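Local coordinates for Thiol:disulfide interchange protein (Proteus mirabilis, PDB 4OD7) that probably works as a periplasmic dithiol oxidase of the DsbA type, passing disulfide bonds to folding proteins through a thioredoxin-fold domain, at residues P22-F27 with E54-A59; K50-N55 with V182-L187. The protein carries 1 engineered substitution. All coordinates share one frame; numbering follows the deposited sequence.

Contact 1: P22-F27 with E54-A59; sequences PQVVEF and ENTKMA
Just ahead of two parallel strands, the side-chain amide of Gln-23 takes up the backbone N-H of Lys-57: OE1 receives N at 3.0 Å, a nearly straight bond (167° at the hydrogen) although the N-H arrives from above the carbonyl plane. The lysine chain, bent at both outer torsions, curls back so that NZ makes a weak second bond to the same oxygen. Lys-57 O is gripped in return: Val-24 N binds it at 3.2 Å in the carbonyl plane, and Gln-23 N adds a weak, bent bond. The ladder then runs on, from Ala-59 N to Val-24 O (2.9 Å) and from Glu-26 N to Ala-59 O (2.9 Å). Packing follows on both faces. On one, Met-58 lies beside Val-24 and points the same way, its SD 3.7 Å from Val-24 CB; on the other, the Ala-59 methyl meets Pro-22 CG at 3.7 Å. The carboxylate of Glu-26 turns to Arg-60 for a salt bridge. This is the parallel pair of the thioredoxin fold, in which strand 58-62 lies outermost, and its chemistry implies that backbone bonds set the register while one glutamine amide extends the pairing beyond the strand.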
loop_
_atom_site.group_PDB
_atom_site.type_symbol
_atom_site.label_atom_id
_atom_site.label_comp_id
_atom_site.label_asym_id
_atom_site.label_seq_id
_atom_site.Cartn_x
_atom_site.Cartn_y
_atom_site.Cartn_z
ATOM N N PRO A 22 8.207 -10.504 1.544
ATOM C CA PRO A 22 7.033 -11.058 0.873
ATOM C C PRO A 22 7.189 -11.054 -0.658
ATOM O O PRO A 22 8.008 -10.281 -1.174
ATOM C CB PRO A 22 5.923 -10.117 1.315
ATOM C CG PRO A 22 6.395 -9.563 2.565
ATOM C CD PRO A 22 7.844 -9.430 2.474
ATOM N N GLN A 23 6.436 -11.881 -1.381
ATOM C CA GLN A 23 6.604 -11.964 -2.858
ATOM C C GLN A 23 6.146 -10.629 -3.530
ATOM O O GLN A 23 6.685 -10.203 -4.568
ATOM C CB GLN A 23 5.825 -13.138 -3.434
ATOM C CG GLN A 23 6.528 -14.468 -3.385
ATOM C CD GLN A 23 5.577 -15.597 -3.692
ATOM O OE1 GLN A 23 4.788 -15.999 -2.836
ATOM N NE2 GLN A 23 5.602 -16.081 -4.926
ATOM N N VAL A 24 5.110 -10.022 -2.954
ATOM C CA VAL A 24 4.662 -8.682 -3.364
ATOM C C VAL A 24 4.569 -7.708 -2.152
ATOM O O VAL A 24 3.867 -7.982 -1.188
ATOM C CB VAL A 24 3.293 -8.727 -4.085
ATOM C CG1 VAL A 24 2.918 -7.324 -4.557
ATOM C CG2 VAL A 24 3.327 -9.655 -5.292
ATOM N N VAL A 25 5.276 -6.578 -2.209
ATOM C CA VAL A 25 5.165 -5.540 -1.186
ATOM C C VAL A 25 4.677 -4.217 -1.816
ATOM O O VAL A 25 5.347 -3.633 -2.656
ATOM C CB VAL A 25 6.479 -5.253 -0.468
ATOM C CG1 VAL A 25 6.224 -4.270 0.681
ATOM C CG2 VAL A 25 7.120 -6.555 0.063
ATOM N N GLU A 26 3.514 -3.775 -1.359
ATOM C CA GLU A 26 2.852 -2.534 -1.733
ATOM C C GLU A 26 3.211 -1.417 -0.723
ATOM O O GLU A 26 3.231 -1.651 0.480
ATOM C CB GLU A 26 1.351 -2.798 -1.741
ATOM C CG GLU A 26 0.860 -3.810 -2.764
ATOM C CD GLU A 26 -0.665 -4.114 -2.688
ATOM O OE1 GLU A 26 -1.431 -3.352 -2.108
ATOM O OE2 GLU A 26 -1.111 -5.202 -3.111
ATOM N N PHE A 27 3.508 -0.215 -1.220
ATOM C CA PHE A 27 3.785 0.957 -0.397
ATOM C C PHE A 27 2.807 2.087 -0.760
ATOM O O PHE A 27 2.670 2.449 -1.933
ATOM C CB PHE A 27 5.212 1.410 -0.630
ATOM C CG PHE A 27 6.239 0.413 -0.199
ATOM C CD1 PHE A 27 6.763 0.429 1.072
ATOM C CD2 PHE A 27 6.721 -0.523 -1.093
ATOM C CE1 PHE A 27 7.737 -0.514 1.431
ATOM C CE2 PHE A 27 7.680 -1.449 -0.723
ATOM C CZ PHE A 27 8.184 -1.443 0.524
ATOM N N GLU A 54 -2.214 -18.685 -6.246
ATOM C CA GLU A 54 -2.661 -19.002 -4.896
ATOM C C GLU A 54 -1.453 -19.148 -3.993
ATOM O O GLU A 54 -0.412 -19.572 -4.456
ATOM N N ASN A 55 -1.582 -18.737 -2.733
ATOM C CA ASN A 55 -0.499 -18.767 -1.731
ATOM C C ASN A 55 0.589 -17.736 -1.945
ATOM O O ASN A 55 1.612 -17.750 -1.259
ATOM C CB ASN A 55 0.253 -20.126 -1.739
ATOM C CG ASN A 55 -0.523 -21.254 -1.154
ATOM O OD1 ASN A 55 -1.169 -21.114 -0.125
ATOM N ND2 ASN A 55 -0.444 -22.413 -1.805
ATOM N N THR A 56 0.353 -16.765 -2.794
ATOM C CA THR A 56 1.366 -15.750 -2.978
ATOM C C THR A 56 1.452 -14.894 -1.702
ATOM O O THR A 56 0.446 -14.367 -1.248
ATOM C CB THR A 56 1.022 -14.931 -4.233
ATOM O OG1 THR A 56 0.995 -15.804 -5.362
ATOM C CG2 THR A 56 2.020 -13.765 -4.469
ATOM N N LYS A 57 2.649 -14.739 -1.139
ATOM C CA LYS A 57 2.827 -13.978 0.101
ATOM C C LYS A 57 2.770 -12.495 -0.222
ATOM O O LYS A 57 3.666 -12.010 -0.911
ATOM C CB LYS A 57 4.156 -14.280 0.761
ATOM C CG LYS A 57 4.340 -15.709 1.151
ATOM C CD LYS A 57 5.693 -15.937 1.774
ATOM C CE LYS A 57 6.800 -15.821 0.737
ATOM N NZ LYS A 57 6.718 -16.952 -0.244
ATOM N N MET A 58 1.742 -11.808 0.277
ATOM C CA MET A 58 1.498 -10.385 -0.021
ATOM C C MET A 58 1.691 -9.515 1.221
ATOM O O MET A 58 1.495 -9.975 2.356
ATOM C CB MET A 58 0.057 -10.154 -0.515
ATOM C CG MET A 58 -0.429 -11.119 -1.582
ATOM S SD MET A 58 0.397 -10.847 -3.133
ATOM C CE MET A 58 -0.774 -9.763 -3.944
ATOM N N ALA A 59 2.016 -8.242 0.992
ATOM C CA ALA A 59 2.116 -7.246 2.049
ATOM C C ALA A 59 1.716 -5.873 1.479
ATOM O O ALA A 59 1.908 -5.609 0.288
ATOM C CB ALA A 59 3.521 -7.200 2.618
#

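Contact 2: K50-N55 with V182-L187; sequences KNVPEN and VVNQLL
Asn-184 reaches from the last turns of helix 172-187 to the backbone carbonyl of Asn-51, ahead of the loop that leads to strand 58-62, and its ND2 donates the single hydrogen bond of the contact, to Asn-51 O at 3.1 Å. The bond is bent, 137° at the hydrogen, and the amide nitrogen stands well above the carbonyl plane, 60° out of it. With CG anti to its own carbonyl carbon (chi1 -73°), the asparagine carries the amide across Val-52 at about a right angle, and OD1 comes to rest 3.5 Å from Val-52 CG1. ND2 of Asn-51 turns instead to OG of Ser-180, one turn before Asn-184 on helix 172-187. These links fasten the C-terminal helix of the DsbA-like thioredoxin fold to the loop leading into edge strand 58-62. Apolar packing centres on Leu-187 CD1 and Val-52 CG1, 3.7 Å apart; the leucine methyl lies equally far from Pro-53 CD, its side chain crossing both at a slant. Val-183, a turn before Leu-187, approaches more loosely, its CG1 4.4 Å from Val-52 CG1. Beneath this layer Val-183 and Leu-187 also touch Ile-156 of strand 153-156, while Pro-53 meets Met-188 just past the helix.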
loop_
_atom_site.group_PDB
_atom_site.type_symbol
_atom_site.label_atom_id
_atom_site.label_comp_id
_atom_site.label_asym_id
_atom_site.label_seq_id
_atom_site.Cartn_x
_atom_site.Cartn_y
_atom_site.Cartn_z
ATOM N N LYS A 50 -6.202 -10.153 -6.714
ATOM C CA LYS A 50 -7.147 -11.162 -7.198
ATOM C C LYS A 50 -6.570 -12.135 -8.248
ATOM O O LYS A 50 -7.167 -13.192 -8.514
ATOM C CB LYS A 50 -8.375 -10.476 -7.794
ATOM C CG LYS A 50 -9.369 -9.975 -6.774
ATOM C CD LYS A 50 -10.600 -9.349 -7.432
ATOM C CE LYS A 50 -11.873 -9.662 -6.660
ATOM N NZ LYS A 50 -13.043 -8.949 -7.218
ATOM N N ASN A 51 -5.471 -11.745 -8.898
ATOM C CA ASN A 51 -4.994 -12.460 -10.068
ATOM C C ASN A 51 -3.666 -13.183 -9.880
ATOM O O ASN A 51 -3.247 -13.921 -10.722
ATOM C CB ASN A 51 -4.875 -11.476 -11.229
ATOM C CG ASN A 51 -6.231 -11.104 -11.818
ATOM O OD1 ASN A 51 -7.179 -11.879 -11.767
ATOM N ND2 ASN A 51 -6.317 -9.923 -12.396
ATOM N N VAL A 52 -3.008 -12.970 -8.762
ATOM C CA VAL A 52 -1.744 -13.649 -8.472
ATOM C C VAL A 52 -1.985 -15.144 -8.204
ATOM O O VAL A 52 -3.116 -15.553 -7.952
ATOM C CB VAL A 52 -0.986 -12.999 -7.287
ATOM C CG1 VAL A 52 -0.415 -11.668 -7.705
ATOM C CG2 VAL A 52 -1.884 -12.859 -6.061
ATOM N N PRO A 53 -0.933 -15.968 -8.322
ATOM C CA PRO A 53 -1.056 -17.380 -7.967
ATOM C C PRO A 53 -1.529 -17.580 -6.522
ATOM O O PRO A 53 -1.210 -16.758 -5.668
ATOM C CB PRO A 53 0.366 -17.889 -8.124
ATOM C CG PRO A 53 1.009 -16.986 -8.995
ATOM C CD PRO A 53 0.440 -15.652 -8.725
ATOM N N GLU A 54 -2.214 -18.685 -6.246
ATOM C CA GLU A 54 -2.661 -19.002 -4.896
ATOM C C GLU A 54 -1.453 -19.148 -3.993
ATOM O O GLU A 54 -0.412 -19.572 -4.456
ATOM N N ASN A 55 -1.582 -18.737 -2.733
ATOM C CA ASN A 55 -0.499 -18.767 -1.731
ATOM C C ASN A 55 0.589 -17.736 -1.945
ATOM O O ASN A 55 1.612 -17.750 -1.259
ATOM C CB ASN A 55 0.253 -20.126 -1.739
ATOM C CG ASN A 55 -0.523 -21.254 -1.154
ATOM O OD1 ASN A 55 -1.169 -21.114 -0.125
ATOM N ND2 ASN A 55 -0.444 -22.413 -1.805
ATOM N N VAL A 182 1.575 -7.828 -15.915
ATOM C CA VAL A 182 3.034 -7.676 -15.706
ATOM C C VAL A 182 3.548 -8.322 -14.409
ATOM O O VAL A 182 4.623 -8.901 -14.391
ATOM C CB VAL A 182 3.450 -6.190 -15.749
ATOM C CG1 VAL A 182 4.923 -6.004 -15.464
ATOM C CG2 VAL A 182 3.139 -5.636 -17.109
ATOM N N VAL A 183 2.807 -8.156 -13.313
ATOM C CA VAL A 183 3.201 -8.696 -12.007
ATOM C C VAL A 183 3.359 -10.201 -12.031
ATOM O O VAL A 183 4.364 -10.727 -11.562
ATOM C CB VAL A 183 2.204 -8.323 -10.923
ATOM C CG1 VAL A 183 2.520 -9.053 -9.612
ATOM C CG2 VAL A 183 2.235 -6.833 -10.730
ATOM N N ASN A 184 2.359 -10.872 -12.585
ATOM C CA ASN A 184 2.328 -12.328 -12.647
ATOM C C ASN A 184 3.490 -12.857 -13.505
ATOM O O ASN A 184 3.994 -13.962 -13.275
ATOM C CB ASN A 184 1.005 -12.798 -13.259
ATOM C CG ASN A 184 -0.167 -12.642 -12.339
ATOM O OD1 ASN A 184 -0.027 -12.300 -11.176
ATOM N ND2 ASN A 184 -1.346 -12.867 -12.872
ATOM N N GLN A 185 3.950 -12.043 -14.459
ATOM C CA GLN A 185 5.086 -12.419 -15.287
ATOM C C GLN A 185 6.365 -12.269 -14.494
ATOM O O GLN A 185 7.269 -13.082 -14.615
ATOM C CB GLN A 185 5.144 -11.573 -16.571
ATOM N N LEU A 186 6.440 -11.253 -13.660
ATOM C CA LEU A 186 7.583 -11.101 -12.790
ATOM C C LEU A 186 7.578 -12.135 -11.686
ATOM O O LEU A 186 8.613 -12.424 -11.076
ATOM C CB LEU A 186 7.554 -9.741 -12.149
ATOM C CG LEU A 186 7.982 -8.598 -13.040
ATOM C CD1 LEU A 186 7.292 -7.339 -12.599
ATOM C CD2 LEU A 186 9.469 -8.448 -12.934
ATOM N N LEU A 187 6.399 -12.652 -11.368
ATOM C CA LEU A 187 6.329 -13.676 -10.336
ATOM C C LEU A 187 6.873 -15.019 -10.798
ATOM O O LEU A 187 7.575 -15.717 -10.027
ATOM C CB LEU A 187 4.890 -13.823 -9.859
ATOM C CG LEU A 187 4.409 -12.700 -8.942
ATOM C CD1 LEU A 187 2.955 -12.924 -8.656
ATOM C CD2 LEU A 187 5.248 -12.625 -7.647
#

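In the fold
Contacts 1 and 2 meet in the chain where segments 50-55 and 54-59 overlap, at Glu-54 and Asn-55, and their centres lie about 9 Å apart. Contact 1 belongs to the central sheet and is partly buried; contact 2 lies farther out, at the surface, where a loop meets the C-terminal helix. The chemistry changes accordingly: in contact 1 the Gln-23 amide supplements a ladder of backbone bonds, whereas in contact 2 the Asn-184 amide makes the one hydrogen bond between the segments, beside a small aliphatic cluster. The two also touch directly. Met-58 CE packs 3.9 Å from Val-52 CG2, and Leu-187 CD2 approaches Val-24 CG2 at 4.2 Å, so apolar packing runs from the strand pair to helix 172-187.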